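PDB 2A5Z: lambda phage protein with carbohydrate-binding module from Shewanella oneidensis, which is of unknown function but adopts a jelly-roll fold with a carbohydrate-binding module, binds magnesium, and may therefore recognise carbohydrate. Local coordinates for residues H87-A101 against Q233-D247. Residues are numbered along the deposited sequence; the frame is centred on the assembly and turned at random.
Sequences HFGVQPIVSSTTANA and QCKTATAGISLISID. With MG (magnesium ion), chain F.
The imidazole of His87 and the carboxylate of Asp247 meet with their planes 77° apart. Asp247 lies at the ring's edge, where ND1 donates to OD2 over 2.7 Å, close to the ring plane but from above the carboxylate plane; Trp184 stacks on the ring and Asp204 takes NE2. The side chain of Asp247 reaches toward the 87-89 corner with CG trans to N (chi1 173°), and its two oxygens part company: OD2 serves His87 ND1 and Arg259 of a second subunit, while OD1 binds the magnesium ion at 2.2 Å. The carbonyls of Phe88, Gly89 and Asp247 bind the same ion, and Asp54 completes the site. A second flat group, the Gln233 amide, donates in its own plane from NE2 to Asn100 O, 2.8 Å away.

Between these ends the chains run antiparallel. Gln91 and Ile246 form a hydrogen-bonded pair; the register then shifts by one residue, and a water bridges Ile93 N, Leu243 O and Ser245 OG. Nearby, Ile93 CG2 packs against Leu243 CD1 at 4.0 Å. Ser95 OG, at chi1 70°, donates to Thr238 O (2.7 Å, on a lone pair) and accepts from Ile241 N at 2.9 Å, tying the loop 238-241 to Ser95. The worked lesson is a metal-pinned corner of a jelly roll: one carboxylate joins ion, histidine and neighbouring subunit, and the cation, Arg259 and His87 together would be expected to stabilise its negative charge.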
loop_
_atom_site.group_PDB
_atom_site.type_symbol
_atom_site.label_atom_id
_atom_site.label_comp_id
_atom_site.label_asym_id
_atom_site.label_seq_id
_atom_site.Cartn_x
_atom_site.Cartn_y
_atom_site.Cartn_z
ATOM N N HIS C 87 8.141 9.538 -18.984
ATOM C CA HIS C 87 7.437 9.865 -17.755
ATOM C C HIS C 87 6.233 8.941 -17.569
ATOM O O HIS C 87 5.138 9.214 -18.058
ATOM C CB HIS C 87 7.063 11.357 -17.739
ATOM C CG HIS C 87 8.262 12.257 -17.744
ATOM N ND1 HIS C 87 8.998 12.517 -16.607
ATOM C CD2 HIS C 87 8.893 12.898 -18.757
ATOM C CE1 HIS C 87 10.010 13.309 -16.912
ATOM N NE2 HIS C 87 9.972 13.553 -18.212
ATOM N N PHE C 88 6.470 7.834 -16.871
ATOM C CA PHE C 88 5.479 6.778 -16.683
ATOM C C PHE C 88 4.621 7.122 -15.478
ATOM O O PHE C 88 5.134 7.196 -14.376
ATOM C CB PHE C 88 6.206 5.452 -16.435
ATOM C CG PHE C 88 5.303 4.301 -16.074
ATOM C CD1 PHE C 88 4.549 3.654 -17.050
ATOM C CD2 PHE C 88 5.236 3.837 -14.766
ATOM C CE1 PHE C 88 3.725 2.580 -16.720
ATOM C CE2 PHE C 88 4.411 2.759 -14.425
ATOM C CZ PHE C 88 3.655 2.132 -15.407
ATOM N N GLY C 89 3.324 7.318 -15.693
ATOM C CA GLY C 89 2.405 7.654 -14.619
ATOM C C GLY C 89 2.558 9.110 -14.230
ATOM O O GLY C 89 3.495 9.476 -13.547
ATOM N N VAL C 90 1.642 9.948 -14.685
ATOM C CA VAL C 90 1.702 11.384 -14.423
ATOM C C VAL C 90 0.348 11.826 -13.885
ATOM O O VAL C 90 -0.682 11.500 -14.474
ATOM C CB VAL C 90 2.026 12.189 -15.716
ATOM C CG1 VAL C 90 1.963 13.713 -15.458
ATOM C CG2 VAL C 90 3.398 11.789 -16.289
ATOM N N GLN C 91 0.359 12.555 -12.767
ATOM C CA GLN C 91 -0.857 13.104 -12.178
ATOM C C GLN C 91 -0.956 14.606 -12.464
ATOM O O GLN C 91 -0.266 15.405 -11.817
ATOM C CB GLN C 91 -0.889 12.840 -10.660
ATOM C CG GLN C 91 -2.093 13.428 -9.924
ATOM C CD GLN C 91 -3.404 12.823 -10.362
ATOM O OE1 GLN C 91 -4.085 13.362 -11.236
ATOM N NE2 GLN C 91 -3.763 11.694 -9.777
ATOM N N PRO C 92 -1.794 14.991 -13.453
ATOM C CA PRO C 92 -2.080 16.401 -13.699
ATOM C C PRO C 92 -3.103 16.907 -12.690
ATOM O O PRO C 92 -3.966 16.138 -12.232
ATOM C CB PRO C 92 -2.675 16.408 -15.114
ATOM C CG PRO C 92 -2.529 15.004 -15.626
ATOM C CD PRO C 92 -2.507 14.140 -14.413
ATOM N N ILE C 93 -3.006 18.189 -12.352
ATOM C CA ILE C 93 -3.779 18.758 -11.246
ATOM C C ILE C 93 -4.399 20.091 -11.685
ATOM O O ILE C 93 -3.729 20.924 -12.300
ATOM C CB ILE C 93 -2.882 18.911 -9.965
ATOM C CG1 ILE C 93 -2.321 17.545 -9.538
ATOM C CG2 ILE C 93 -3.651 19.542 -8.805
ATOM C CD1 ILE C 93 -1.012 17.609 -8.747
ATOM N N VAL C 94 -5.687 20.272 -11.394
ATOM C CA VAL C 94 -6.420 21.469 -11.811
ATOM C C VAL C 94 -7.170 22.089 -10.622
ATOM O O VAL C 94 -7.683 21.378 -9.748
ATOM C CB VAL C 94 -7.355 21.164 -13.029
ATOM C CG1 VAL C 94 -8.301 22.314 -13.335
ATOM C CG2 VAL C 94 -6.532 20.851 -14.264
ATOM N N SER C 95 -7.194 23.420 -10.580
ATOM C CA SER C 95 -7.852 24.166 -9.515
ATOM C C SER C 95 -9.369 23.949 -9.488
ATOM O O SER C 95 -9.963 23.502 -10.468
ATOM C CB SER C 95 -7.554 25.658 -9.658
ATOM O OG SER C 95 -8.205 26.208 -10.791
ATOM N N SER C 96 -9.976 24.270 -8.350
ATOM C CA SER C 96 -11.420 24.187 -8.175
ATOM C C SER C 96 -11.976 25.570 -7.842
ATOM O O SER C 96 -11.281 26.589 -7.976
ATOM C CB SER C 96 -11.746 23.209 -7.050
ATOM O OG SER C 96 -11.228 23.691 -5.824
ATOM N N THR C 97 -13.230 25.597 -7.401
ATOM C CA THR C 97 -13.890 26.839 -7.012
ATOM C C THR C 97 -13.657 27.177 -5.537
ATOM O O THR C 97 -14.297 28.075 -4.997
ATOM C CB THR C 97 -15.404 26.783 -7.306
ATOM O OG1 THR C 97 -15.978 25.663 -6.625
ATOM C CG2 THR C 97 -15.646 26.636 -8.805
ATOM N N THR C 98 -12.747 26.446 -4.893
ATOM C CA THR C 98 -12.349 26.716 -3.510
ATOM C C THR C 98 -10.928 27.261 -3.495
ATOM O O THR C 98 -10.017 26.641 -4.044
ATOM C CB THR C 98 -12.415 25.439 -2.623
ATOM O OG1 THR C 98 -13.722 24.850 -2.713
ATOM C CG2 THR C 98 -12.100 25.756 -1.157
ATOM N N ALA C 99 -10.746 28.419 -2.862
ATOM C CA ALA C 99 -9.432 29.038 -2.725
ATOM C C ALA C 99 -8.534 28.186 -1.838
ATOM O O ALA C 99 -8.992 27.592 -0.853
ATOM C CB ALA C 99 -9.558 30.451 -2.159
ATOM N N ASN C 100 -7.258 28.125 -2.202
ATOM C CA ASN C 100 -6.236 27.360 -1.472
ATOM C C ASN C 100 -6.303 25.835 -1.624
ATOM O O ASN C 100 -5.545 25.112 -0.967
ATOM C CB ASN C 100 -6.152 27.779 0.006
ATOM C CG ASN C 100 -5.689 29.214 0.181
ATOM O OD1 ASN C 100 -5.015 29.779 -0.684
ATOM N ND2 ASN C 100 -6.035 29.807 1.317
ATOM N N ALA C 101 -7.180 25.354 -2.506
ATOM C CA ALA C 101 -7.218 23.926 -2.853
ATOM C C ALA C 101 -5.815 23.488 -3.262
ATOM O O ALA C 101 -5.097 24.231 -3.949
ATOM C CB ALA C 101 -8.200 23.674 -3.975
ATOM N N GLN C 233 -0.767 24.253 -5.456
ATOM C CA GLN C 233 -1.898 24.944 -4.848
ATOM C C GLN C 233 -2.402 26.086 -5.722
ATOM O O GLN C 233 -1.622 26.733 -6.436
ATOM C CB GLN C 233 -1.464 25.528 -3.505
ATOM C CG GLN C 233 -2.599 26.037 -2.619
ATOM C CD GLN C 233 -2.131 26.309 -1.212
ATOM O OE1 GLN C 233 -1.028 26.808 -1.009
ATOM N NE2 GLN C 233 -2.955 25.966 -0.230
ATOM N N CYS C 234 -3.706 26.339 -5.645
ATOM C CA CYS C 234 -4.302 27.506 -6.287
ATOM C C CYS C 234 -4.743 28.496 -5.218
ATOM O O CYS C 234 -5.495 28.138 -4.316
ATOM C CB CYS C 234 -5.481 27.109 -7.169
ATOM S SG CYS C 234 -6.147 28.505 -8.115
ATOM N N LYS C 235 -4.262 29.733 -5.319
ATOM C CA LYS C 235 -4.528 30.763 -4.317
ATOM C C LYS C 235 -5.893 31.427 -4.469
ATOM O O LYS C 235 -6.339 32.131 -3.563
ATOM C CB LYS C 235 -3.446 31.838 -4.353
ATOM C CG LYS C 235 -2.103 31.393 -3.788
ATOM C CD LYS C 235 -1.138 32.569 -3.672
ATOM C CE LYS C 235 -0.577 32.952 -5.031
ATOM N NZ LYS C 235 0.275 34.170 -4.934
ATOM N N THR C 236 -6.540 31.218 -5.614
ATOM C CA THR C 236 -7.837 31.836 -5.889
ATOM C C THR C 236 -8.960 30.803 -5.980
ATOM O O THR C 236 -8.715 29.584 -6.040
ATOM C CB THR C 236 -7.821 32.686 -7.184
ATOM O OG1 THR C 236 -7.719 31.826 -8.328
ATOM C CG2 THR C 236 -6.667 33.694 -7.173
ATOM N N ALA C 237 -10.191 31.306 -5.996
ATOM C CA ALA C 237 -11.373 30.471 -6.045
ATOM C C ALA C 237 -11.889 30.300 -7.476
ATOM O O ALA C 237 -13.094 30.157 -7.690
ATOM C CB ALA C 237 -12.461 31.052 -5.138
ATOM N N THR C 238 -10.989 30.309 -8.461
ATOM C CA THR C 238 -11.424 30.054 -9.839
ATOM C C THR C 238 -10.947 28.686 -10.346
ATOM O O THR C 238 -9.766 28.345 -10.237
ATOM C CB THR C 238 -11.115 31.230 -10.839
ATOM O OG1 THR C 238 -10.029 30.890 -11.706
ATOM C CG2 THR C 238 -10.833 32.543 -10.111
ATOM N N ALA C 239 -11.887 27.902 -10.866
ATOM C CA ALA C 239 -11.602 26.543 -11.335
ATOM C C ALA C 239 -11.008 26.546 -12.740
ATOM O O ALA C 239 -11.131 27.528 -13.462
ATOM C CB ALA C 239 -12.866 25.698 -11.301
ATOM N N GLY C 240 -10.358 25.443 -13.113
ATOM C CA GLY C 240 -9.849 25.272 -14.470
ATOM C C GLY C 240 -8.417 25.736 -14.682
ATOM O O GLY C 240 -7.880 25.608 -15.785
ATOM N N ILE C 241 -7.803 26.285 -13.636
ATOM C CA ILE C 241 -6.404 26.681 -13.702
ATOM C C ILE C 241 -5.541 25.446 -13.478
ATOM O O ILE C 241 -5.663 24.782 -12.442
ATOM C CB ILE C 241 -6.039 27.753 -12.641
ATOM C CG1 ILE C 241 -6.898 29.004 -12.808
ATOM C CG2 ILE C 241 -4.537 28.089 -12.709
ATOM C CD1 ILE C 241 -6.695 30.037 -11.706
ATOM N N SER C 242 -4.683 25.138 -14.453
ATOM C CA SER C 242 -3.737 24.029 -14.319
ATOM C C SER C 242 -2.675 24.358 -13.277
ATOM O O SER C 242 -2.174 25.492 -13.218
ATOM C CB SER C 242 -3.062 23.701 -15.655
ATOM O OG SER C 242 -3.972 23.128 -16.580
ATOM N N LEU C 243 -2.364 23.372 -12.442
ATOM C CA LEU C 243 -1.255 23.469 -11.489
ATOM C C LEU C 243 -0.114 22.595 -12.000
ATOM O O LEU C 243 -0.139 22.158 -13.151
ATOM C CB LEU C 243 -1.715 23.065 -10.074
ATOM C CG LEU C 243 -2.936 23.837 -9.525
ATOM C CD1 LEU C 243 -3.227 23.467 -8.079
ATOM C CD2 LEU C 243 -2.774 25.352 -9.666
ATOM N N ILE C 244 0.882 22.327 -11.165
ATOM C CA ILE C 244 2.028 21.551 -11.621
ATOM C C ILE C 244 1.724 20.035 -11.580
ATOM O O ILE C 244 1.204 19.529 -10.592
ATOM C CB ILE C 244 3.327 22.002 -10.873
ATOM C CG1 ILE C 244 3.771 23.377 -11.430
ATOM C CG2 ILE C 244 4.436 20.947 -10.969
ATOM C CD1 ILE C 244 5.020 23.998 -10.792
ATOM N N SER C 245 2.010 19.338 -12.679
ATOM C CA SER C 245 1.807 17.888 -12.772
ATOM C C SER C 245 2.962 17.145 -12.123
ATOM O O SER C 245 4.084 17.628 -12.133
ATOM C CB SER C 245 1.677 17.452 -14.233
ATOM O OG SER C 245 0.636 18.160 -14.886
ATOM N N ILE C 246 2.692 15.970 -11.561
ATOM C CA ILE C 246 3.758 15.168 -10.933
ATOM C C ILE C 246 3.865 13.756 -11.531
ATOM O O ILE C 246 2.860 13.044 -11.688
ATOM C CB ILE C 246 3.682 15.164 -9.372
ATOM C CG1 ILE C 246 4.881 14.405 -8.757
ATOM C CG2 ILE C 246 2.307 14.661 -8.878
ATOM C CD1 ILE C 246 5.165 14.741 -7.296
ATOM N N ASP C 247 5.101 13.402 -11.880
ATOM C CA ASP C 247 5.462 12.101 -12.428
ATOM C C ASP C 247 5.952 11.190 -11.291
ATOM O O ASP C 247 5.527 10.054 -11.167
ATOM C CB ASP C 247 6.579 12.301 -13.472
ATOM C CG ASP C 247 7.163 10.992 -14.010
ATOM O OD1 ASP C 247 6.464 9.970 -14.018
ATOM O OD2 ASP C 247 8.334 10.989 -14.458
HETATM MG MG MG F . 5.326 8.622 -12.768
HETATM O O HOH W 1 -1.137 19.732 -14.038
HETATM O O HOH W 2 -5.035 32.350 -1.253
#